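Polyketide synthase PksL (Bacillus subtilis, PDB 5E1V) probably dehydrates beta-hydroxyacyl intermediates during bacillaene assembly, through the monomeric dehydratase domain of a trans-AT polyketide synthase split module. Local coordinates at residues 19-24 with 28-33. Sequence-based numbering, arbitrary orientation.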
loop_
_atom_site.group_PDB
_atom_site.type_symbol
_atom_site.label_atom_id
_atom_site.label_comp_id
_atom_site.label_asym_id
_atom_site.label_seq_id
_atom_site.Cartn_x
_atom_site.Cartn_y
_atom_site.Cartn_z
ATOM N N TYR A 19 -4.988 12.604 -6.740
ATOM C CA TYR A 19 -5.301 13.953 -6.422
ATOM C C TYR A 19 -5.036 14.273 -4.983
ATOM O O TYR A 19 -4.561 15.403 -4.677
ATOM C CB TYR A 19 -6.744 14.211 -6.797
ATOM C CG TYR A 19 -7.162 15.625 -6.644
ATOM C CD1 TYR A 19 -7.138 16.484 -7.711
ATOM C CD2 TYR A 19 -7.679 16.098 -5.429
ATOM C CE1 TYR A 19 -7.546 17.820 -7.579
ATOM C CE2 TYR A 19 -8.110 17.434 -5.284
ATOM C CZ TYR A 19 -8.041 18.298 -6.355
ATOM O OH TYR A 19 -8.501 19.665 -6.237
ATOM N N HIS A 20 -5.258 13.315 -4.094
ATOM C CA HIS A 20 -5.218 13.536 -2.632
ATOM C C HIS A 20 -3.928 13.000 -1.972
ATOM O O HIS A 20 -3.854 12.830 -0.744
ATOM C CB HIS A 20 -6.456 12.924 -1.968
ATOM C CG HIS A 20 -7.719 13.668 -2.280
ATOM N ND1 HIS A 20 -7.918 14.974 -1.862
ATOM C CD2 HIS A 20 -8.758 13.388 -3.111
ATOM C CE1 HIS A 20 -9.081 15.421 -2.319
ATOM N NE2 HIS A 20 -9.621 14.478 -3.063
ATOM N N HIS A 21 -2.903 12.816 -2.786
ATOM C CA HIS A 21 -1.657 12.324 -2.257
ATOM C C HIS A 21 -0.532 13.058 -2.893
ATOM O O HIS A 21 -0.212 12.829 -4.050
ATOM C CB HIS A 21 -1.528 10.804 -2.516
ATOM C CG HIS A 21 -0.327 10.188 -1.875
ATOM N ND1 HIS A 21 0.784 9.841 -2.589
ATOM C CD2 HIS A 21 -0.067 9.849 -0.584
ATOM C CE1 HIS A 21 1.669 9.263 -1.781
ATOM N NE2 HIS A 21 1.182 9.275 -0.555
ATOM N N VAL A 22 0.072 13.974 -2.115
ATOM C CA VAL A 22 1.048 14.947 -2.648
ATOM C C VAL A 22 2.340 14.760 -1.912
ATOM O O VAL A 22 2.369 14.820 -0.691
ATOM C CB VAL A 22 0.574 16.413 -2.462
ATOM C CG1 VAL A 22 1.590 17.399 -3.046
ATOM C CG2 VAL A 22 -0.770 16.656 -3.134
ATOM N N VAL A 23 3.415 14.619 -2.658
ATOM C CA VAL A 23 4.755 14.355 -2.123
ATOM C C VAL A 23 5.793 15.361 -2.679
ATOM O O VAL A 23 6.089 15.390 -3.884
ATOM C CB VAL A 23 5.233 12.937 -2.531
ATOM C CG1 VAL A 23 6.675 12.645 -2.105
ATOM C CG2 VAL A 23 4.265 11.847 -2.031
ATOM N N TYR A 24 6.366 16.167 -1.800
ATOM C CA TYR A 24 7.242 17.297 -2.216
ATOM C C TYR A 24 6.564 18.092 -3.346
ATOM O O TYR A 24 7.121 18.286 -4.408
ATOM C CB TYR A 24 8.623 16.785 -2.629
ATOM C CG TYR A 24 9.409 16.212 -1.509
ATOM C CD1 TYR A 24 9.659 16.949 -0.367
ATOM C CD2 TYR A 24 9.912 14.933 -1.570
ATOM C CE1 TYR A 24 10.376 16.425 0.686
ATOM C CE2 TYR A 24 10.649 14.414 -0.523
ATOM C CZ TYR A 24 10.882 15.173 0.610
ATOM O OH TYR A 24 11.588 14.642 1.685
ATOM N N VAL A 28 1.188 11.968 -6.511
ATOM C CA VAL A 28 1.813 10.704 -6.701
ATOM C C VAL A 28 0.850 9.587 -6.391
ATOM O O VAL A 28 0.161 9.596 -5.373
ATOM C CB VAL A 28 3.008 10.557 -5.678
ATOM C CG1 VAL A 28 3.548 9.134 -5.618
ATOM C CG2 VAL A 28 4.112 11.443 -6.058
ATOM N N LEU A 29 0.760 8.622 -7.267
ATOM C CA LEU A 29 0.051 7.423 -6.894
ATOM C C LEU A 29 0.813 6.695 -5.738
ATOM O O LEU A 29 1.982 6.313 -5.927
ATOM C CB LEU A 29 -0.082 6.511 -8.108
ATOM C CG LEU A 29 -0.892 5.265 -7.757
ATOM C CD1 LEU A 29 -2.362 5.521 -7.436
ATOM C CD2 LEU A 29 -0.724 4.147 -8.745
ATOM N N PRO A 30 0.171 6.506 -4.585
ATOM C CA PRO A 30 0.921 5.806 -3.539
ATOM C C PRO A 30 1.384 4.457 -4.045
ATOM O O PRO A 30 0.672 3.709 -4.718
ATOM C CB PRO A 30 -0.066 5.692 -2.345
ATOM C CG PRO A 30 -1.166 6.633 -2.651
ATOM C CD PRO A 30 -1.207 6.785 -4.157
ATOM N N GLY A 31 2.644 4.175 -3.784
ATOM C CA GLY A 31 3.200 2.927 -4.218
ATOM C C GLY A 31 2.429 1.753 -3.639
ATOM O O GLY A 31 2.438 0.728 -4.214
ATOM N N LEU A 32 1.820 1.902 -2.475
ATOM C CA LEU A 32 1.077 0.791 -1.805
ATOM C C LEU A 32 -0.291 0.495 -2.505
ATOM O O LEU A 32 -0.907 -0.507 -2.246
ATOM C CB LEU A 32 0.869 1.066 -0.336
ATOM C CG LEU A 32 2.185 0.916 0.478
ATOM C CD1 LEU A 32 1.945 1.476 1.858
ATOM C CD2 LEU A 32 2.544 -0.557 0.560
ATOM N N ALA A 33 -0.648 1.357 -3.454
ATOM C CA ALA A 33 -1.828 1.179 -4.277
ATOM C C ALA A 33 -1.651 0.122 -5.314
ATOM O O ALA A 33 -2.613 -0.367 -5.881
ATOM C CB ALA A 33 -2.222 2.514 -4.912
#
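The side chain of H21 reaches over to the backbone of the next strand, where its ND1 donates a hydrogen bond of 2.9 Å to O of V28. The bond is bent, 143° at the hydrogen, and ND1 stands above the carbonyl plane. Between the main chains, N of V28 donates to O of H21 at 3.0 Å in a much straighter bond. V28 is thus gripped through both its amide and its carbonyl by one residue; N of H21 lies 5.1 Å from O of V28, and the imidazole supplies the second donor instead. CG anti to the backbone N (chi1 -174°) carries the imidazole across to the other strand, where CG of P30 sits almost squarely over one face, 3.7 Å from the ring centroid, in a CH-pi contact. H152 adds an edge-to-face contact with the same imidazole. Two residues further along the strand, V23 also faces V28, its CB 4.0 Å from CG2 of V28, while L150 packs on both H21 and V23. A leucine in place of H21 would probably leave the V28 carbonyl without its side-chain donor and P30 without an aromatic face. The hairpin of strands 21-23 and 26-29, with the proline that follows it, carries the HxxxGxxxxP motif of polyketide synthase dehydratases; in relatives this histidine works with an aspartate, probably D194 here, which touches P30. The ND1 bond and the proline probably help to set the ring's tilt and rotation and leave NE2 directed away from the V28 carbonyl, consistent with NE2 serving the substrate.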